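Local coordinates for protein trans-isoprenyl diphosphate synthase (Caulobacter crescentus, PDB 3OYR) that probably extends farnesyl diphosphate with isopentenyl units to all-trans-octaprenyl diphosphate, the side-chain precursor of isoprenoid quinones, at residues B[93-96]-B[97-100]; B[139-142]-B[143-146]; B[149-152]-B[153-157]; B[208-211]-B[212-215]. All coordinates share one frame; numbering follows the deposited sequence.

Contact 1: residues B[93-96]-B[97-100]; sequences AVEF and IHTA. With DMA (dimethylallyl diphosphate), chain D.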
ATOM      1  N   ALA B  93     -10.133   9.205  -1.459  1.00 25.51           N
ATOM      2  CA  ALA B  93      -8.873   8.596  -0.953  1.00 26.35           C
ATOM      3  C   ALA B  93      -9.150   7.456   0.029  1.00 28.79           C
ATOM      4  O   ALA B  93      -8.517   6.369  -0.043  1.00 24.07           O
ATOM      5  CB  ALA B  93      -7.992   9.650  -0.290  1.00 25.65           C
ATOM      6  N   VAL B  94     -10.131   7.682   0.910  1.00 23.91           N
ATOM      7  CA  VAL B  94     -10.535   6.674   1.912  1.00 23.02           C
ATOM      8  C   VAL B  94     -11.019   5.388   1.236  1.00 24.81           C
ATOM      9  O   VAL B  94     -10.617   4.260   1.622  1.00 26.97           O
ATOM     10  CB  VAL B  94     -11.621   7.286   2.848  1.00 31.89           C
ATOM     11  CG1 VAL B  94     -12.355   6.237   3.617  1.00 29.45           C
ATOM     12  CG2 VAL B  94     -10.993   8.262   3.785  1.00 25.89           C
ATOM     13  N   GLU B  95     -11.856   5.542   0.207  1.00 24.98           N
ATOM     14  CA  GLU B  95     -12.342   4.361  -0.534  1.00 25.47           C
ATOM     15  C   GLU B  95     -11.234   3.631  -1.260  1.00 24.09           C
ATOM     16  O   GLU B  95     -11.262   2.395  -1.334  1.00 30.63           O
ATOM     17  CB  GLU B  95     -13.491   4.704  -1.506  1.00 23.87           C
ATOM     18  CG  GLU B  95     -14.239   3.475  -2.106  1.00 31.80           C
ATOM     19  CD  GLU B  95     -14.913   2.561  -1.066  1.00 29.63           C
ATOM     20  OE1 GLU B  95     -15.141   2.961   0.089  1.00 32.46           O
ATOM     21  OE2 GLU B  95     -15.249   1.421  -1.413  1.00 29.70           O
ATOM     22  N   PHE B  96     -10.291   4.375  -1.835  1.00 23.83           N
ATOM     23  CA  PHE B  96      -9.106   3.759  -2.433  1.00 24.33           C
ATOM     24  C   PHE B  96      -8.291   3.000  -1.411  1.00 28.12           C
ATOM     25  O   PHE B  96      -7.873   1.867  -1.678  1.00 26.47           O
ATOM     26  CB  PHE B  96      -8.198   4.782  -3.129  1.00 27.01           C
ATOM     27  CG  PHE B  96      -8.668   5.173  -4.519  1.00 33.15           C
ATOM     28  CD1 PHE B  96      -9.372   4.277  -5.320  1.00 38.84           C
ATOM     29  CD2 PHE B  96      -8.391   6.430  -5.021  1.00 50.46           C
ATOM     30  CE1 PHE B  96      -9.814   4.643  -6.602  1.00 37.80           C
ATOM     31  CE2 PHE B  96      -8.823   6.802  -6.293  1.00 51.17           C
ATOM     32  CZ  PHE B  96      -9.533   5.908  -7.087  1.00 36.52           C
ATOM     33  N   ILE B  97      -8.083   3.598  -0.236  1.00 21.00           N
ATOM     34  CA  ILE B  97      -7.352   2.884   0.817  1.00 23.97           C
ATOM     35  C   ILE B  97      -8.080   1.594   1.180  1.00 25.83           C
ATOM     36  O   ILE B  97      -7.468   0.523   1.205  1.00 28.03           O
ATOM     37  CB  ILE B  97      -7.037   3.752   2.074  1.00 28.63           C
ATOM     38  CG1 ILE B  97      -5.895   4.725   1.757  1.00 21.11           C
ATOM     39  CG2 ILE B  97      -6.611   2.851   3.260  1.00 22.64           C
ATOM     40  CD1 ILE B  97      -5.886   6.005   2.650  1.00 29.07           C
ATOM     41  N   HIS B  98      -9.390   1.693   1.380  1.00 26.21           N
ATOM     42  CA  HIS B  98     -10.216   0.526   1.659  1.00 27.28           C
ATOM     43  C   HIS B  98     -10.097  -0.536   0.541  1.00 24.02           C
ATOM     44  O   HIS B  98      -9.839  -1.715   0.820  1.00 28.77           O
ATOM     45  CB  HIS B  98     -11.662   0.968   1.901  1.00 25.43           C
ATOM     46  CG  HIS B  98     -12.651  -0.156   1.966  1.00 25.15           C
ATOM     47  ND1 HIS B  98     -12.574  -1.165   2.900  1.00 26.04           N
ATOM     48  CD2 HIS B  98     -13.775  -0.394   1.248  1.00 31.76           C
ATOM     49  CE1 HIS B  98     -13.588  -1.998   2.735  1.00 33.52           C
ATOM     50  NE2 HIS B  98     -14.333  -1.553   1.739  1.00 31.77           N
ATOM     51  N   THR B  99     -10.212  -0.095  -0.712  1.00 25.47           N
ATOM     52  CA  THR B  99     -10.152  -0.982  -1.875  1.00 26.18           C
ATOM     53  C   THR B  99      -8.833  -1.712  -1.953  1.00 23.74           C
ATOM     54  O   THR B  99      -8.798  -2.912  -2.202  1.00 25.95           O
ATOM     55  CB  THR B  99     -10.409  -0.213  -3.218  1.00 23.85           C
ATOM     56  OG1 THR B  99     -11.650   0.505  -3.130  1.00 26.23           O
ATOM     57  CG2 THR B  99     -10.472  -1.194  -4.380  1.00 31.59           C
ATOM     58  N   ALA B 100      -7.749  -0.974  -1.733  1.00 26.95           N
ATOM     59  CA  ALA B 100      -6.414  -1.552  -1.699  1.00 26.28           C
ATOM     60  C   ALA B 100      -6.240  -2.606  -0.602  1.00 27.49           C
ATOM     61  O   ALA B 100      -5.594  -3.648  -0.828  1.00 26.43           O
ATOM     62  CB  ALA B 100      -5.391  -0.457  -1.514  1.00 25.51           C
TER
HETATM   63  C1  DMA D 336     -15.015  -5.402   4.152  1.00 34.07           C
HETATM   64  O1  DMA D 336     -15.652  -4.120   4.239  1.00 31.76           O
HETATM   65  C2  DMA D 336     -13.912  -5.065   5.091  1.00 40.81           C
HETATM   66  C3  DMA D 336     -13.977  -5.345   6.396  1.00 44.64           C
HETATM   67  C4  DMA D 336     -15.101  -6.139   7.008  1.00 35.88           C
HETATM   68  C5  DMA D 336     -12.844  -4.857   7.244  1.00 37.87           C
HETATM   69  PA  DMA D 336     -17.176  -3.780   3.876  1.00 35.52           P
HETATM   70  O1A DMA D 336     -17.487  -2.323   4.156  1.00 24.76           O
HETATM   71  O2A DMA D 336     -18.059  -4.786   4.560  1.00 32.14           O
HETATM   72  O3A DMA D 336     -17.069  -4.093   2.289  1.00 29.24           O
HETATM   73  PB  DMA D 336     -17.746  -3.318   1.031  1.00 31.19           P
HETATM   74  O1B DMA D 336     -16.878  -2.102   0.771  1.00 35.06           O
HETATM   75  O2B DMA D 336     -17.547  -4.425   0.018  1.00 34.15           O
HETATM   76  O3B DMA D 336     -19.174  -2.978   1.363  1.00 33.39           O
HETATM   77  O   HOH W   1     -14.385  -0.004  -3.441  1.00 34.16           O

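Contact 2: residues B[139-142]-B[143-146]; sequences RAFE and LMVE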
ATOM      1  N   ARG B 139      -2.488   6.523  -5.287  1.00 24.28           N
ATOM      2  CA  ARG B 139      -3.544   7.411  -5.774  1.00 26.77           C
ATOM      3  C   ARG B 139      -4.298   8.097  -4.644  1.00 27.73           C
ATOM      4  O   ARG B 139      -4.562   9.299  -4.723  1.00 26.95           O
ATOM      5  CB  ARG B 139      -4.550   6.659  -6.663  1.00 27.79           C
ATOM      6  CG  ARG B 139      -4.112   6.471  -8.109  1.00 39.14           C
ATOM      7  CD  ARG B 139      -3.720   7.788  -8.811  1.00 37.19           C
ATOM      8  NE  ARG B 139      -4.325   7.850 -10.136  1.00 43.41           N
ATOM      9  CZ  ARG B 139      -4.159   8.840 -11.008  1.00 44.45           C
ATOM     10  NH1 ARG B 139      -4.771   8.786 -12.184  1.00 55.97           N
ATOM     11  NH2 ARG B 139      -3.390   9.874 -10.716  1.00 47.57           N
ATOM     12  N   ALA B 140      -4.635   7.334  -3.597  1.00 23.34           N
ATOM     13  CA  ALA B 140      -5.237   7.908  -2.409  1.00 26.69           C
ATOM     14  C   ALA B 140      -4.407   9.083  -1.836  1.00 24.01           C
ATOM     15  O   ALA B 140      -4.953  10.155  -1.537  1.00 26.35           O
ATOM     16  CB  ALA B 140      -5.485   6.819  -1.371  1.00 19.55           C
ATOM     17  N   PHE B 141      -3.087   8.914  -1.724  1.00 28.70           N
ATOM     18  CA  PHE B 141      -2.226  10.005  -1.192  1.00 22.32           C
ATOM     19  C   PHE B 141      -2.025  11.191  -2.095  1.00 26.34           C
ATOM     20  O   PHE B 141      -1.981  12.349  -1.623  1.00 26.22           O
ATOM     21  CB  PHE B 141      -0.892   9.459  -0.686  1.00 32.63           C
ATOM     22  CG  PHE B 141      -1.012   8.829   0.659  1.00 34.17           C
ATOM     23  CD1 PHE B 141      -1.531   7.549   0.790  1.00 37.96           C
ATOM     24  CD2 PHE B 141      -0.659   9.534   1.801  1.00 42.57           C
ATOM     25  CE1 PHE B 141      -1.682   6.967   2.035  1.00 55.25           C
ATOM     26  CE2 PHE B 141      -0.794   8.952   3.067  1.00 54.04           C
ATOM     27  CZ  PHE B 141      -1.309   7.662   3.176  1.00 55.86           C
ATOM     28  N   GLU B 142      -1.954  10.920  -3.391  1.00 23.27           N
ATOM     29  CA  GLU B 142      -2.017  11.972  -4.388  1.00 25.59           C
ATOM     30  C   GLU B 142      -3.270  12.837  -4.215  1.00 27.68           C
ATOM     31  O   GLU B 142      -3.178  14.067  -4.230  1.00 25.94           O
ATOM     32  CB  GLU B 142      -1.953  11.375  -5.796  1.00 27.39           C
ATOM     33  CG  GLU B 142      -0.547  10.990  -6.217  1.00 28.11           C
ATOM     34  CD  GLU B 142      -0.427  10.824  -7.729  1.00 39.76           C
ATOM     35  OE1 GLU B 142       0.287  11.629  -8.377  1.00 46.82           O
ATOM     36  OE2 GLU B 142      -1.061   9.902  -8.269  1.00 43.04           O
ATOM     37  N   LEU B 143      -4.425  12.199  -4.014  1.00 28.97           N
ATOM     38  CA  LEU B 143      -5.687  12.915  -3.782  1.00 28.57           C
ATOM     39  C   LEU B 143      -5.642  13.791  -2.540  1.00 25.42           C
ATOM     40  O   LEU B 143      -6.048  14.965  -2.538  1.00 30.17           O
ATOM     41  CB  LEU B 143      -6.843  11.909  -3.639  1.00 30.32           C
ATOM     42  CG  LEU B 143      -7.477  11.513  -4.955  1.00 36.73           C
ATOM     43  CD1 LEU B 143      -8.277  10.234  -4.768  1.00 31.88           C
ATOM     44  CD2 LEU B 143      -8.342  12.693  -5.472  1.00 26.32           C
ATOM     45  N   MET B 144      -5.133  13.213  -1.471  1.00 28.38           N
ATOM     46  CA  MET B 144      -5.011  13.934  -0.217  1.00 30.01           C
ATOM     47  C   MET B 144      -4.103  15.119  -0.311  1.00 31.60           C
ATOM     48  O   MET B 144      -4.429  16.168   0.216  1.00 32.54           O
ATOM     49  CB  MET B 144      -4.566  12.996   0.869  1.00 31.25           C
ATOM     50  CG  MET B 144      -5.686  12.056   1.177  1.00 48.03           C
ATOM     51  SD  MET B 144      -5.475  11.195   2.698  1.00 50.79           S
ATOM     52  CE  MET B 144      -4.094  10.132   2.289  1.00 12.26           C
ATOM     53  N   VAL B 145      -2.990  14.957  -1.022  1.00 30.99           N
ATOM     54  CA  VAL B 145      -2.082  16.064  -1.309  1.00 34.15           C
ATOM     55  C   VAL B 145      -2.810  17.253  -1.955  1.00 40.43           C
ATOM     56  O   VAL B 145      -2.596  18.419  -1.567  1.00 37.70           O
ATOM     57  CB  VAL B 145      -0.881  15.591  -2.184  1.00 33.55           C
ATOM     58  CG1 VAL B 145      -0.159  16.765  -2.760  1.00 28.41           C
ATOM     59  CG2 VAL B 145       0.102  14.717  -1.355  1.00 24.51           C
ATOM     60  N   GLU B 146      -3.687  16.959  -2.921  1.00 37.05           N
ATOM     61  CA  GLU B 146      -4.471  18.002  -3.601  1.00 33.62           C
ATOM     62  C   GLU B 146      -5.328  18.858  -2.671  1.00 34.31           C
ATOM     63  O   GLU B 146      -5.537  20.043  -2.942  1.00 39.04           O
ATOM     64  CB  GLU B 146      -5.369  17.402  -4.677  1.00 33.54           C
ATOM     65  CG  GLU B 146      -4.655  16.963  -5.946  1.00 40.94           C
ATOM     66  CD  GLU B 146      -5.530  16.099  -6.850  1.00 47.20           C
ATOM     67  OE1 GLU B 146      -4.993  15.134  -7.422  1.00 60.20           O
ATOM     68  OE2 GLU B 146      -6.744  16.382  -6.992  1.00 47.55           O
TER

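Contact 3: residues B[149-152]-B[153-157]; sequences SMKA and LEILA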
ATOM      1  N   SER B 149      -4.550  19.552   3.012  1.00 26.35           N
ATOM      2  CA  SER B 149      -4.774  19.410   4.431  1.00 28.68           C
ATOM      3  C   SER B 149      -3.773  18.445   5.011  1.00 25.80           C
ATOM      4  O   SER B 149      -3.895  17.211   4.882  1.00 25.20           O
ATOM      5  CB  SER B 149      -6.203  18.989   4.752  1.00 29.69           C
ATOM      6  OG  SER B 149      -6.297  18.776   6.153  1.00 39.80           O
ATOM      7  N   MET B 150      -2.758  19.023   5.632  1.00 30.24           N
ATOM      8  CA  MET B 150      -1.693  18.220   6.215  1.00 33.04           C
ATOM      9  C   MET B 150      -2.183  17.358   7.375  1.00 25.58           C
ATOM     10  O   MET B 150      -1.738  16.216   7.555  1.00 26.86           O
ATOM     11  CB  MET B 150      -0.476  19.085   6.586  1.00 33.80           C
ATOM     12  CG  MET B 150       0.739  18.262   7.023  1.00 35.38           C
ATOM     13  SD  MET B 150       1.612  17.243   5.789  1.00 25.17           S
ATOM     14  CE  MET B 150       0.476  16.802   4.533  1.00 44.81           C
ATOM     15  N   LYS B 151      -3.142  17.891   8.126  1.00 25.11           N
ATOM     16  CA  LYS B 151      -3.745  17.148   9.227  1.00 30.93           C
ATOM     17  C   LYS B 151      -4.539  15.953   8.693  1.00 28.82           C
ATOM     18  O   LYS B 151      -4.397  14.831   9.201  1.00 23.27           O
ATOM     19  CB  LYS B 151      -4.609  18.084  10.104  1.00 34.99           C
ATOM     20  CG  LYS B 151      -5.264  17.409  11.309  1.00 47.84           C
ATOM     21  CD  LYS B 151      -4.267  16.971  12.387  1.00 45.27           C
ATOM     22  CE  LYS B 151      -5.016  16.437  13.616  1.00 56.86           C
ATOM     23  NZ  LYS B 151      -4.148  16.217  14.812  1.00 60.55           N
ATOM     24  N   ALA B 152      -5.320  16.151   7.630  1.00 25.61           N
ATOM     25  CA  ALA B 152      -6.092  15.026   7.115  1.00 30.33           C
ATOM     26  C   ALA B 152      -5.156  13.963   6.558  1.00 28.39           C
ATOM     27  O   ALA B 152      -5.419  12.769   6.677  1.00 28.89           O
ATOM     28  CB  ALA B 152      -7.094  15.483   6.064  1.00 38.12           C
ATOM     29  N   LEU B 153      -4.058  14.400   5.951  1.00 30.12           N
ATOM     30  CA  LEU B 153      -3.056  13.463   5.451  1.00 31.28           C
ATOM     31  C   LEU B 153      -2.357  12.657   6.558  1.00 28.27           C
ATOM     32  O   LEU B 153      -2.134  11.462   6.417  1.00 26.13           O
ATOM     33  CB  LEU B 153      -2.032  14.190   4.586  1.00 32.14           C
ATOM     34  CG  LEU B 153      -1.541  13.339   3.420  1.00 45.54           C
ATOM     35  CD1 LEU B 153      -1.243  14.210   2.231  1.00 48.78           C
ATOM     36  CD2 LEU B 153      -0.298  12.556   3.805  1.00 48.79           C
ATOM     37  N   GLU B 154      -2.033  13.301   7.667  1.00 23.93           N
ATOM     38  CA  GLU B 154      -1.444  12.595   8.825  1.00 28.52           C
ATOM     39  C   GLU B 154      -2.414  11.558   9.394  1.00 23.32           C
ATOM     40  O   GLU B 154      -2.013  10.445   9.747  1.00 29.84           O
ATOM     41  CB  GLU B 154      -1.045  13.610   9.903  1.00 26.59           C
ATOM     42  CG  GLU B 154      -0.847  13.067  11.311  1.00 36.88           C
ATOM     43  CD  GLU B 154      -1.199  14.128  12.321  1.00 60.61           C
ATOM     44  OE1 GLU B 154      -2.292  14.039  12.925  1.00 71.50           O
ATOM     45  OE2 GLU B 154      -0.407  15.086  12.469  1.00 49.59           O
ATOM     46  N   ILE B 155      -3.690  11.927   9.439  1.00 23.75           N
ATOM     47  CA  ILE B 155      -4.726  11.062   9.966  1.00 25.37           C
ATOM     48  C   ILE B 155      -4.831   9.785   9.136  1.00 24.35           C
ATOM     49  O   ILE B 155      -4.884   8.695   9.686  1.00 28.51           O
ATOM     50  CB  ILE B 155      -6.095  11.787  10.010  1.00 31.39           C
ATOM     51  CG1 ILE B 155      -6.151  12.813  11.155  1.00 28.59           C
ATOM     52  CG2 ILE B 155      -7.229  10.811  10.209  1.00 23.98           C
ATOM     53  CD1 ILE B 155      -7.390  13.761  11.003  1.00 21.42           C
ATOM     54  N   LEU B 156      -4.837   9.913   7.815  1.00 22.24           N
ATOM     55  CA  LEU B 156      -4.972   8.708   6.966  1.00 21.46           C
ATOM     56  C   LEU B 156      -3.697   7.914   6.765  1.00 21.79           C
ATOM     57  O   LEU B 156      -3.750   6.686   6.531  1.00 31.77           O
ATOM     58  CB  LEU B 156      -5.634   9.057   5.614  1.00 19.35           C
ATOM     59  CG  LEU B 156      -7.130   9.272   5.903  1.00 33.75           C
ATOM     60  CD1 LEU B 156      -7.757  10.270   4.971  1.00 38.25           C
ATOM     61  CD2 LEU B 156      -7.867   7.955   5.855  1.00 41.79           C
ATOM     62  N   ALA B 157      -2.551   8.596   6.782  1.00 22.52           N
ATOM     63  CA  ALA B 157      -1.240   7.909   6.789  1.00 25.22           C
ATOM     64  C   ALA B 157      -1.116   6.999   8.022  1.00 26.56           C
ATOM     65  O   ALA B 157      -0.768   5.801   7.915  1.00 27.63           O
ATOM     66  CB  ALA B 157      -0.094   8.910   6.758  1.00 24.17           C
TER

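Contact 4: residues B[208-211]-B[212-215]; sequences GVDV and AKSE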
ATOM      1  N   GLY B 208     -12.515  22.489   9.007  1.00 58.69           N
ATOM      2  CA  GLY B 208     -11.741  23.523   9.685  1.00 56.91           C
ATOM      3  C   GLY B 208     -12.248  23.803  11.086  1.00 63.51           C
ATOM      4  O   GLY B 208     -12.262  24.955  11.536  1.00 67.01           O
ATOM      5  N   VAL B 209     -12.655  22.752  11.789  1.00 63.38           N
ATOM      6  CA  VAL B 209     -13.305  22.933  13.088  1.00 61.20           C
ATOM      7  C   VAL B 209     -12.384  22.790  14.284  1.00 62.67           C
ATOM      8  O   VAL B 209     -11.174  22.564  14.156  1.00 62.88           O
ATOM      9  CB  VAL B 209     -14.550  22.023  13.286  1.00 59.78           C
ATOM     10  CG1 VAL B 209     -15.709  22.527  12.453  1.00 62.93           C
ATOM     11  CG2 VAL B 209     -14.231  20.552  13.005  1.00 42.90           C
ATOM     12  N   ASP B 210     -12.989  22.945  15.454  1.00 57.44           N
ATOM     13  CA  ASP B 210     -12.299  22.770  16.703  1.00 57.10           C
ATOM     14  C   ASP B 210     -12.028  21.289  16.923  1.00 53.96           C
ATOM     15  O   ASP B 210     -12.659  20.412  16.312  1.00 47.75           O
ATOM     16  CB  ASP B 210     -13.131  23.346  17.848  1.00 63.71           C
ATOM     17  CG  ASP B 210     -14.603  23.094  17.663  1.00 68.98           C
ATOM     18  OD1 ASP B 210     -15.180  23.634  16.689  1.00 63.64           O
ATOM     19  OD2 ASP B 210     -15.176  22.347  18.479  1.00 80.09           O
ATOM     20  N   VAL B 211     -11.078  21.028  17.810  1.00 50.38           N
ATOM     21  CA  VAL B 211     -10.626  19.680  18.090  1.00 49.76           C
ATOM     22  C   VAL B 211     -11.709  18.852  18.786  1.00 43.05           C
ATOM     23  O   VAL B 211     -11.760  17.639  18.614  1.00 41.51           O
ATOM     24  CB  VAL B 211      -9.274  19.678  18.858  1.00 54.34           C
ATOM     25  CG1 VAL B 211      -8.178  20.307  17.991  1.00 54.52           C
ATOM     26  CG2 VAL B 211      -9.380  20.417  20.192  1.00 58.99           C
ATOM     27  N   ALA B 212     -12.596  19.516  19.516  1.00 36.39           N
ATOM     28  CA  ALA B 212     -13.681  18.839  20.210  1.00 40.44           C
ATOM     29  C   ALA B 212     -14.603  18.126  19.218  1.00 36.97           C
ATOM     30  O   ALA B 212     -14.940  16.957  19.416  1.00 41.09           O
ATOM     31  CB  ALA B 212     -14.456  19.822  21.102  1.00 37.79           C
ATOM     32  N   LYS B 213     -14.959  18.807  18.132  1.00 35.66           N
ATOM     33  CA  LYS B 213     -15.786  18.213  17.092  1.00 34.23           C
ATOM     34  C   LYS B 213     -15.091  17.068  16.351  1.00 33.79           C
ATOM     35  O   LYS B 213     -15.705  16.013  16.115  1.00 34.01           O
ATOM     36  CB  LYS B 213     -16.219  19.270  16.078  1.00 44.11           C
ATOM     37  CG  LYS B 213     -17.214  20.277  16.583  1.00 46.86           C
ATOM     38  CD  LYS B 213     -17.651  21.165  15.430  1.00 50.11           C
ATOM     39  CE  LYS B 213     -18.860  22.026  15.782  1.00 56.10           C
ATOM     40  NZ  LYS B 213     -19.174  22.958  14.652  1.00 63.91           N
ATOM     41  N   SER B 214     -13.822  17.255  15.979  1.00 32.80           N
ATOM     42  CA  SER B 214     -13.107  16.192  15.260  1.00 29.83           C
ATOM     43  C   SER B 214     -12.856  14.976  16.142  1.00 26.71           C
ATOM     44  O   SER B 214     -12.955  13.838  15.680  1.00 27.82           O
ATOM     45  CB  SER B 214     -11.823  16.705  14.586  1.00 34.45           C
ATOM     46  OG  SER B 214     -10.987  17.423  15.489  1.00 39.21           O
ATOM     47  N   GLU B 215     -12.599  15.228  17.425  1.00 25.44           N
ATOM     48  CA  GLU B 215     -12.413  14.166  18.404  1.00 36.13           C
ATOM     49  C   GLU B 215     -13.711  13.402  18.619  1.00 31.90           C
ATOM     50  O   GLU B 215     -13.695  12.173  18.668  1.00 29.52           O
ATOM     51  CB  GLU B 215     -11.848  14.686  19.746  1.00 36.76           C
ATOM     52  CG  GLU B 215     -10.321  14.977  19.777  1.00 43.20           C
ATOM     53  CD  GLU B 215      -9.418  13.816  19.288  1.00 59.17           C
ATOM     54  OE1 GLU B 215      -9.686  12.623  19.567  1.00 55.35           O
ATOM     55  OE2 GLU B 215      -8.404  14.113  18.626  1.00 62.94           O
TER

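Contact 1: residues B[93-96]-B[97-100]
The carbonyl oxygen E95 O is gripped twice by T99, an i to i+4 pairing inside helix 87-109, the helix of this mainly helical prenyl synthase fold that also carries the calcium-binding D105 and D109. T99 OG1 donates to E95 O at 2.6 Å, and T99 N donates to the same oxygen at 2.8 Å. The two donors arrive from opposite faces of the carbonyl plane, the hydroxyl standing above that plane. The threonine can do this because OG1 sits anti to its own carbonyl carbon (chi1 -54°), turned back down the helix, which satisfies a buried hydroxyl within the backbone. A water then joins the two residues a second time, donating to E95 OE2 and to T99 OG1.

The E95 side chain bends at chi2 and runs alongside H98, bringing OE2 to the edge of the imidazole, 3.5 Å from H98 CD2, with carboxylate and ring planes 61° apart. Weak, long ion pairs link the same carboxylate to R67 and R115. F96, next to E95 in the chain, packs on L136, A140 and L143 of helix 126-147. H98 belongs to the pocket of dimethylallyl diphosphate, which is also hydrogen-bonded to R69, R115 and the backbone N of K66. From the ring edge, H98 NE2 donates to the diphosphate oxygen O1B at 2.8 Å with an N-H...O angle of 158°.

Contact 2: residues B[139-142]-B[143-146]
M144 folds back along its own helix to lay its terminal methyl on the ring of F141, a Met-aromatic contact between residues one turn apart. Followed outward, its CB lies 3.6 Å from F141 O, and CG comes to 3.4 Å from A140 O. The sulfur stands well above the ring, SD being 5.3 Å from the F141 centroid, and the bend at chi3 (-69°) turns the chain downward there. CE therefore drops over the middle of one face, 3.5 Å from the centroid and 11° off the ring normal, a CH-pi contact in which all six ring carbons share. Replacing F141 by an alanine would probably leave this methyl without its aromatic seat, free to turn about chi3, and open a gap beside the second subunit.

Polar groups occupy another side of the helix. R139 NH2 reaches E142 OE2 in a weak salt bridge of 3.4 Å, but both ends have further partners: R139 NE donates to the backbone oxygen of R45, while the E142 carboxylate pairs with R161 of the second subunit.

Helix 126-147 is thus packed from several directions. A140 and L143 lie on F96 of helix 87-109, and M144 touches L153 and L156 of helix 150-173. At the dimer interface the F141 ring meets F141 of the second subunit, their planes at about 40°.

Contact 3: residues B[149-152]-B[153-157]
M150 and L153, one turn apart at the start of helix 150-173, make the tight apolar side of this contact. M150 CG leaves anti to the backbone N (chi1 -172°), and bends at chi2 and chi3 curl the chain until its end crosses the leucine: M150 CE lies 3.6 Å from L153 CB and 3.9 Å from L153 CD1. This patch continues across the dimer interface, where M150 and L153 each pack on their own counterparts in the second subunit. Within the chain, L153 also rests on F141 of helix 126-147, and L156 reaches V94 of helix 87-109.

The loose side belongs to K151 and E154. Their chains cross at a slant, with the lysine's aliphatic part passing the carboxylate, K151 CD to E154 OE1 being 3.6 Å. The charged ends meet in a weak salt bridge, K151 NZ to E154 OE1 at 3.4 Å; the lysine is exposed and the glutamate partly so. I155, next along, is buried again, against A198, E201 and V205 of helix 181-206.

S149 begins the helix. Its OG accepts from A152 N at 3.2 Å with an N-H...O angle of 158°, while its carbonyl accepts from L153 N at 3.0 Å. Side-chain oxygen capping a backbone N-H three residues on, followed by i to i+4 bonding, is the classic serine N-cap of an alpha helix.

Contact 4: residues B[208-211]-B[212-215]
Apolar contact comes first: V209 lies across the chain of K213 at about a right angle, touching its methylene groups with both methyls. V209 CG1 is 3.8 Å from K213 CD, and V209 CG2 is 3.9 Å from K213 CB. The lysine runs extended beyond CG, back along the approach to helix 211-238, and its side chain also touches M323 and F324.

Electrostatics come second. D210, the N-cap residue, holds its carboxylate beside the same chain, D210 OD2 approaching K213 CG at 3.5 Å. The charged ends stay apart, D210 OD1 and K213 NZ being 4.5 Å from each other, beyond a salt bridge. An alanine in place of K213 would probably leave V209 without the methylene flank it packs on and the aspartate without its nearby positive charge.

Backbone bonds start the helix: S214 N donates weakly to D210 O at 3.4 Å, and E215 N gives a firmer bond to V211 O at 2.8 Å. Behind them, S214 packs on A204 and V205 of helix 181-206. Before them G208, with a positive phi of 79°, is the first residue past that helix to leave helical geometry. The chemistry implies a surface helix start that K213 meets largely through its methylenes, while its charge probably adds no more than a modest attraction to D210.

Overall arrangement
From the N terminus, the four contacts follow in series along the chain; none nests in or crosses another, and each is local, closing no long loop. Contact 1 lies on helix 87-109, contact 2 near the end of helix 126-147, and contact 3 begins in the short turn that follows and runs into helix 150-173. These three touch: I97 CG1 packs on A140 CB at 3.8 Å, and I97 CD1 on L156 CD2 at 4.2 Å, tying the pocket-bearing helix to the pair that meets the second subunit. Contact 4 joins helices 181-206 and 211-238 at the surface, its nearest atoms about 6 Å from contact 3.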